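PDB 6KME: phytochromobilin synthase from Solanum lycopersicum, which probably catalyses the ferredoxin-dependent reduction of biliverdin IX alpha to phytochromobilin, the bilin chromophore of plant phytochromes. Local coordinates for residues 163-177 with 292-304. The protein carries 1 engineered substitution. Residues are numbered along the deposited sequence; the frame is centred on the assembly and turned at random. Where two conformers were deposited one is given.
With BLA (biliverdine IX alpha), chain B.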
loop_
_atom_site.group_PDB
_atom_site.type_symbol
_atom_site.label_atom_id
_atom_site.label_comp_id
_atom_site.label_asym_id
_atom_site.label_seq_id
_atom_site.Cartn_x
_atom_site.Cartn_y
_atom_site.Cartn_z
ATOM N N TRP A 163 13.650 -9.442 -6.567
ATOM C CA TRP A 163 13.547 -9.157 -5.135
ATOM C C TRP A 163 14.470 -8.010 -4.723
ATOM O O TRP A 163 15.657 -7.994 -5.060
ATOM C CB TRP A 163 13.886 -10.427 -4.351
ATOM C CG TRP A 163 13.671 -10.334 -2.877
ATOM C CD1 TRP A 163 14.637 -10.389 -1.897
ATOM C CD2 TRP A 163 12.415 -10.193 -2.196
ATOM N NE1 TRP A 163 14.055 -10.284 -0.657
ATOM C CE2 TRP A 163 12.694 -10.153 -0.810
ATOM C CE3 TRP A 163 11.079 -10.082 -2.626
ATOM C CZ2 TRP A 163 11.692 -10.021 0.151
ATOM C CZ3 TRP A 163 10.088 -9.945 -1.672
ATOM C CH2 TRP A 163 10.398 -9.921 -0.295
ATOM N N GLY A 164 13.917 -7.043 -3.993
ATOM C CA GLY A 164 14.657 -5.847 -3.611
ATOM C C GLY A 164 15.732 -6.060 -2.557
ATOM O O GLY A 164 16.539 -5.149 -2.337
ATOM N N GLY A 165 15.774 -7.219 -1.916
ATOM C CA GLY A 165 16.766 -7.487 -0.881
ATOM C C GLY A 165 16.185 -7.356 0.515
ATOM O O GLY A 165 14.965 -7.323 0.718
ATOM N N LYS A 166 17.086 -7.267 1.496
ATOM C CA LYS A 166 16.669 -7.201 2.891
ATOM C C LYS A 166 15.759 -6.001 3.137
ATOM O O LYS A 166 15.952 -4.920 2.567
ATOM C CB LYS A 166 17.900 -7.135 3.808
ATOM C CG LYS A 166 18.764 -8.389 3.760
ATOM C CD LYS A 166 20.048 -8.233 4.610
ATOM C CE LYS A 166 21.007 -9.395 4.348
ATOM N NZ LYS A 166 22.281 -9.244 5.077
ATOM N N LEU A 167 14.743 -6.200 3.981
ATOM C CA LEU A 167 13.773 -5.149 4.264
ATOM C C LEU A 167 13.256 -5.320 5.687
ATOM O O LEU A 167 13.379 -6.391 6.287
ATOM C CB LEU A 167 12.599 -5.160 3.261
ATOM C CG LEU A 167 11.520 -6.262 3.404
ATOM C CD1 LEU A 167 10.291 -5.932 2.555
ATOM C CD2 LEU A 167 12.058 -7.640 3.040
ATOM N N THR A 168 12.681 -4.243 6.223
ATOM C CA THR A 168 12.048 -4.255 7.540
ATOM C C THR A 168 11.239 -5.538 7.748
ATOM O O THR A 168 10.335 -5.846 6.960
ATOM C CB THR A 168 11.149 -3.014 7.650
ATOM O OG1 THR A 168 11.963 -1.831 7.626
ATOM C CG2 THR A 168 10.262 -3.028 8.916
ATOM N N SER A 169 11.598 -6.331 8.778
ATOM C CA SER A 169 10.992 -7.659 8.907
ATOM C C SER A 169 9.496 -7.568 9.198
ATOM O O SER A 169 8.718 -8.400 8.717
ATOM C CB SER A 169 11.685 -8.473 10.003
ATOM O OG SER A 169 12.952 -8.956 9.575
ATOM N N GLU A 170 9.078 -6.564 9.976
ATOM C CA GLU A 170 7.664 -6.384 10.296
ATOM C C GLU A 170 6.819 -6.078 9.060
ATOM O O GLU A 170 5.598 -6.278 9.094
ATOM C CB GLU A 170 7.501 -5.267 11.339
ATOM C CG GLU A 170 8.043 -5.620 12.728
ATOM C CD GLU A 170 9.554 -5.339 12.896
ATOM O OE1 GLU A 170 10.237 -5.051 11.895
ATOM O OE2 GLU A 170 10.048 -5.373 14.041
ATOM N N SER A 171 7.432 -5.596 7.972
ATOM C CA SER A 171 6.672 -5.311 6.756
ATOM C C SER A 171 6.122 -6.583 6.118
ATOM O O SER A 171 5.047 -6.546 5.497
ATOM C CB SER A 171 7.536 -4.538 5.754
ATOM O OG SER A 171 7.853 -3.244 6.256
ATOM N N LEU A 172 6.806 -7.721 6.294
ATOM C CA LEU A 172 6.339 -8.966 5.689
ATOM C C LEU A 172 5.005 -9.419 6.263
ATOM O O LEU A 172 4.261 -10.142 5.591
ATOM C CB LEU A 172 7.366 -10.083 5.866
ATOM C CG LEU A 172 8.446 -10.319 4.806
ATOM C CD1 LEU A 172 8.790 -11.800 4.803
ATOM C CD2 LEU A 172 8.044 -9.894 3.424
ATOM N N ARG A 173 4.699 -9.038 7.507
ATOM C CA ARG A 173 3.393 -9.323 8.105
ATOM C C ARG A 173 2.251 -8.888 7.197
ATOM O O ARG A 173 1.142 -9.424 7.291
ATOM C CB ARG A 173 3.253 -8.611 9.466
ATOM C CG ARG A 173 4.324 -8.964 10.516
ATOM C CD ARG A 173 4.356 -7.997 11.732
ATOM N NE ARG A 173 5.364 -8.412 12.723
ATOM C CZ ARG A 173 5.591 -7.799 13.886
ATOM N NH1 ARG A 173 4.884 -6.724 14.220
ATOM N NH2 ARG A 173 6.534 -8.255 14.720
ATOM N N PHE A 174 2.498 -7.898 6.334
ATOM C CA PHE A 174 1.461 -7.260 5.537
ATOM C C PHE A 174 1.535 -7.578 4.046
ATOM O O PHE A 174 0.682 -7.107 3.288
ATOM C CB PHE A 174 1.513 -5.736 5.761
ATOM C CG PHE A 174 1.433 -5.343 7.214
ATOM C CD1 PHE A 174 0.211 -5.367 7.891
ATOM C CD2 PHE A 174 2.586 -4.999 7.924
ATOM C CE1 PHE A 174 0.130 -5.026 9.242
ATOM C CE2 PHE A 174 2.513 -4.650 9.280
ATOM C CZ PHE A 174 1.280 -4.664 9.938
ATOM N N PHE A 175 2.508 -8.366 3.598
ATOM C CA PHE A 175 2.680 -8.610 2.171
ATOM C C PHE A 175 2.085 -9.960 1.779
ATOM O O PHE A 175 2.052 -10.899 2.577
ATOM C CB PHE A 175 4.162 -8.566 1.778
ATOM C CG PHE A 175 4.762 -7.183 1.792
ATOM C CD1 PHE A 175 3.960 -6.051 1.945
ATOM C CD2 PHE A 175 6.132 -7.010 1.641
ATOM C CE1 PHE A 175 4.511 -4.784 1.954
ATOM C CE2 PHE A 175 6.698 -5.725 1.647
ATOM C CZ PHE A 175 5.888 -4.624 1.801
ATOM N N SER A 176 1.622 -10.047 0.538
ATOM C CA SER A 176 1.056 -11.268 -0.025
ATOM C C SER A 176 2.145 -12.077 -0.716
ATOM O O SER A 176 3.253 -11.587 -0.923
ATOM C CB SER A 176 -0.051 -10.901 -1.007
ATOM O OG SER A 176 0.467 -10.813 -2.320
ATOM N N PRO A 177 1.860 -13.330 -1.095
ATOM C CA PRO A 177 2.863 -14.122 -1.830
ATOM C C PRO A 177 3.150 -13.620 -3.236
ATOM O O PRO A 177 4.091 -14.121 -3.856
ATOM C CB PRO A 177 2.248 -15.534 -1.881
ATOM C CG PRO A 177 1.135 -15.529 -0.870
ATOM C CD PRO A 177 0.647 -14.120 -0.818
ATOM N N ARG A 292 12.518 1.940 12.855
ATOM C CA ARG A 292 11.467 1.418 11.983
ATOM C C ARG A 292 11.181 -0.052 12.284
ATOM O O ARG A 292 10.017 -0.482 12.298
ATOM C CB ARG A 292 11.855 1.591 10.510
ATOM C CG ARG A 292 10.706 1.205 9.527
ATOM C CD ARG A 292 11.086 1.495 8.072
ATOM N NE ARG A 292 11.532 2.870 7.887
ATOM C CZ ARG A 292 12.238 3.293 6.845
ATOM N NH1 ARG A 292 12.566 2.450 5.885
ATOM N NH2 ARG A 292 12.614 4.560 6.767
ATOM N N SER A 293 12.229 -0.834 12.548
ATOM C CA SER A 293 12.133 -2.281 12.693
ATOM C C SER A 293 12.733 -2.684 14.034
ATOM O O SER A 293 13.927 -2.472 14.259
ATOM C CB SER A 293 12.873 -2.995 11.551
ATOM O OG SER A 293 12.816 -4.414 11.716
ATOM N N MET A 294 11.913 -3.268 14.918
ATOM C CA MET A 294 12.459 -3.813 16.161
ATOM C C MET A 294 13.271 -5.078 15.903
ATOM O O MET A 294 14.240 -5.349 16.624
ATOM C CB MET A 294 11.331 -4.108 17.159
ATOM C CG MET A 294 10.654 -2.861 17.770
ATOM S SD MET A 294 11.770 -1.631 18.487
ATOM C CE MET A 294 12.630 -2.605 19.723
ATOM N N ILE A 295 12.876 -5.872 14.900
ATOM C CA ILE A 295 13.569 -7.117 14.575
ATOM C C ILE A 295 14.881 -6.836 13.841
ATOM O O ILE A 295 15.911 -7.471 14.111
ATOM C CB ILE A 295 12.626 -8.014 13.743
ATOM C CG1 ILE A 295 11.447 -8.478 14.605
ATOM C CG2 ILE A 295 13.374 -9.209 13.133
ATOM C CD1 ILE A 295 10.245 -8.969 13.779
ATOM N N GLY A 296 14.871 -5.863 12.943
ATOM C CA GLY A 296 15.927 -5.634 11.978
ATOM C C GLY A 296 15.493 -6.051 10.578
ATOM O O GLY A 296 14.493 -6.748 10.384
ATOM N N LYS A 297 16.258 -5.598 9.582
ATOM C CA LYS A 297 15.963 -5.953 8.194
ATOM C C LYS A 297 16.420 -7.381 7.936
ATOM O O LYS A 297 17.505 -7.777 8.376
ATOM C CB LYS A 297 16.675 -5.007 7.210
ATOM C CG LYS A 297 16.110 -3.596 7.155
ATOM C CD LYS A 297 16.677 -2.812 5.967
ATOM C CE LYS A 297 16.195 -1.347 5.963
ATOM N NZ LYS A 297 16.502 -0.618 4.679
ATOM N N SER A 298 15.604 -8.145 7.210
ATOM C CA SER A 298 15.938 -9.534 6.914
ATOM C C SER A 298 15.384 -9.899 5.538
ATOM O O SER A 298 14.958 -9.030 4.774
ATOM C CB SER A 298 15.405 -10.460 8.012
ATOM O OG SER A 298 16.059 -11.712 7.937
ATOM N N PHE A 299 15.425 -11.198 5.214
ATOM C CA PHE A 299 14.907 -11.760 3.963
ATOM C C PHE A 299 15.664 -11.196 2.757
ATOM O O PHE A 299 15.128 -10.482 1.913
ATOM C CB PHE A 299 13.396 -11.520 3.827
ATOM C CG PHE A 299 12.618 -11.908 5.046
ATOM C CD1 PHE A 299 12.426 -13.246 5.362
ATOM C CD2 PHE A 299 12.098 -10.937 5.892
ATOM C CE1 PHE A 299 11.713 -13.608 6.495
ATOM C CE2 PHE A 299 11.385 -11.295 7.030
ATOM C CZ PHE A 299 11.189 -12.630 7.327
ATOM N N GLU A 300 16.942 -11.560 2.700
ATOM C CA GLU A 300 17.763 -11.175 1.562
ATOM C C GLU A 300 17.265 -11.824 0.275
ATOM O O GLU A 300 17.443 -11.259 -0.812
ATOM C CB GLU A 300 19.230 -11.521 1.853
ATOM C CG GLU A 300 19.890 -12.509 0.933
ATOM C CD GLU A 300 21.354 -12.718 1.297
ATOM O OE1 GLU A 300 21.709 -12.486 2.470
ATOM O OE2 GLU A 300 22.142 -13.094 0.411
ATOM N N ASN A 301 16.619 -12.985 0.374
ATOM C CA ASN A 301 16.001 -13.618 -0.782
ATOM C C ASN A 301 14.491 -13.683 -0.590
ATOM O O ASN A 301 13.981 -13.646 0.532
ATOM C CB ASN A 301 16.569 -15.026 -1.030
ATOM C CG ASN A 301 18.052 -15.005 -1.330
ATOM O OD1 ASN A 301 18.839 -15.702 -0.685
ATOM N ND2 ASN A 301 18.447 -14.196 -2.307
ATOM N N ARG A 302 13.782 -13.766 -1.710
ATOM C CA ARG A 302 12.325 -13.777 -1.700
ATOM C C ARG A 302 11.815 -14.916 -0.821
ATOM O O ARG A 302 12.171 -16.077 -1.061
ATOM C CB ARG A 302 11.782 -13.920 -3.117
ATOM C CG ARG A 302 10.252 -13.726 -3.169
ATOM C CD ARG A 302 9.669 -14.029 -4.531
ATOM N NE ARG A 302 8.214 -13.845 -4.477
ATOM C CZ ARG A 302 7.616 -12.659 -4.552
ATOM N NH1 ARG A 302 8.350 -11.561 -4.710
ATOM N NH2 ARG A 302 6.289 -12.565 -4.469
ATOM N N PRO A 303 11.001 -14.640 0.200
ATOM C CA PRO A 303 10.651 -15.691 1.168
ATOM C C PRO A 303 9.458 -16.553 0.770
ATOM O O PRO A 303 8.912 -17.272 1.613
ATOM C CB PRO A 303 10.364 -14.895 2.443
ATOM C CG PRO A 303 9.839 -13.591 1.944
ATOM C CD PRO A 303 10.570 -13.305 0.651
ATOM N N TRP A 304 9.048 -16.503 -0.498
ATOM C CA TRP A 304 8.042 -17.408 -1.046
ATOM C C TRP A 304 8.636 -18.153 -2.226
ATOM O O TRP A 304 9.339 -17.552 -3.048
ATOM C CB TRP A 304 6.791 -16.659 -1.523
ATOM C CG TRP A 304 6.015 -16.012 -0.436
ATOM C CD1 TRP A 304 5.031 -16.583 0.324
ATOM C CD2 TRP A 304 6.133 -14.661 0.004
ATOM N NE1 TRP A 304 4.537 -15.667 1.220
ATOM C CE2 TRP A 304 5.201 -14.479 1.046
ATOM C CE3 TRP A 304 6.939 -13.587 -0.378
ATOM C CZ2 TRP A 304 5.056 -13.267 1.713
ATOM C CZ3 TRP A 304 6.793 -12.386 0.279
ATOM C CH2 TRP A 304 5.856 -12.234 1.316
HETATM C CHA BLA B . 11.971 2.548 0.968
HETATM N NA BLA B . 9.548 1.632 1.066
HETATM C C1A BLA B . 10.933 1.473 1.241
HETATM C C2A BLA B . 11.158 0.115 1.739
HETATM C C3A BLA B . 9.846 -0.524 1.858
HETATM C C4A BLA B . 8.867 0.436 1.437
HETATM C CMA BLA B . 9.501 -1.945 2.312
HETATM C CAA BLA B . 12.575 -0.426 2.082
HETATM C CBA BLA B . 12.977 0.075 3.443
HETATM C CGA BLA B . 12.506 -0.923 4.564
HETATM O O1A BLA B . 12.882 -2.036 4.337
HETATM O O2A BLA B . 11.875 -0.396 5.431
HETATM C CHB BLA B . 7.344 0.274 1.339
HETATM N NB BLA B . 6.737 -0.959 3.343
HETATM C C1B BLA B . 6.367 -0.198 2.210
HETATM C C2B BLA B . 4.820 -0.533 2.078
HETATM C C3B BLA B . 4.378 -1.191 3.220
HETATM C C4B BLA B . 5.615 -1.433 4.088
HETATM C CMB BLA B . 4.008 0.080 0.952
HETATM O OB BLA B . 5.741 -1.890 5.213
HETATM C CAB BLA B . 3.113 -1.770 3.803
HETATM C CBB BLA B . 2.716 -2.346 4.962
HETATM N NC BLA B . 7.969 5.757 -0.371
HETATM C C1C BLA B . 6.575 5.847 -0.590
HETATM C C2C BLA B . 6.277 7.346 -0.733
HETATM C C3C BLA B . 7.488 8.024 -0.596
HETATM C C4C BLA B . 8.625 7.002 -0.355
HETATM C CMC BLA B . 4.828 7.786 -0.973
HETATM O OC BLA B . 5.940 4.805 -0.620
HETATM C CAC BLA B . 7.673 9.498 -0.661
HETATM C CBC BLA B . 6.903 10.548 -0.296
HETATM C CHD BLA B . 9.978 7.047 -0.142
HETATM N ND BLA B . 10.612 4.594 0.403
HETATM C C1D BLA B . 10.888 5.884 0.213
HETATM C C2D BLA B . 12.364 6.194 0.383
HETATM C C3D BLA B . 12.987 4.997 0.684
HETATM C C4D BLA B . 11.877 3.906 0.713
HETATM C CMD BLA B . 12.876 7.612 0.215
HETATM C CAD BLA B . 14.449 4.630 0.969
HETATM C CBD BLA B . 14.955 5.133 2.307
HETATM C CGD BLA B . 14.331 4.407 3.579
HETATM O O1D BLA B . 13.924 5.217 4.394
HETATM O O2D BLA B . 14.372 3.185 3.523
HETATM O O HOH W 1 15.080 -2.224 2.692
#
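With CG swung anti to the backbone N (chi1 -173°), Trp163 turns one ring face to the backbone of Arg302 and the Pro303 ring, whereas the bend of Glu170 at chi2 (86°) turns its carboxylate onto the turn that begins at Ser293. The indole suits its place twice over: its NE1 gives Phe299 O a nearly straight hydrogen bond of 2.8 Å in the ring plane, and Arg302 CA and Pro303 CD rest on one face as CH-pi contacts. Extended Arg302 holds its guanidinium nearly upright to the indole, and NH2 hydrogen-bonds Pro177 O (2.8 Å), which lies in the guanidinium plane although the donor stands 53° out of the carbonyl plane. Pro177 CA and Leu172 CD1 make CH-pi contacts over the Trp304 and Phe299 rings; Leu172 suits because its second branch, CD2, reaches Trp304. Glu170 has two acceptors for two donors: OE1 takes the Ser293 hydroxyl at 2.7 Å on its syn lone pair, OE2 takes Ile295 N at 3.0 Å. Leu167 and Ser298 exchange two backbone bonds, and Ser169 OG donates to O of Gly296, whose backbone angles would jam a CB against the preceding carbonyl. The ribbon helps line the biliverdin pocket: Thr168 OG1 donates to O2A at 2.6 Å, and Arg292 hydrogen-bonds both propionates. Segment 163-177 runs between helix 218-238, met by Phe174, and the large sheet, met by Phe175 on strand 123-131 and Trp163 on outermost strand 180-185.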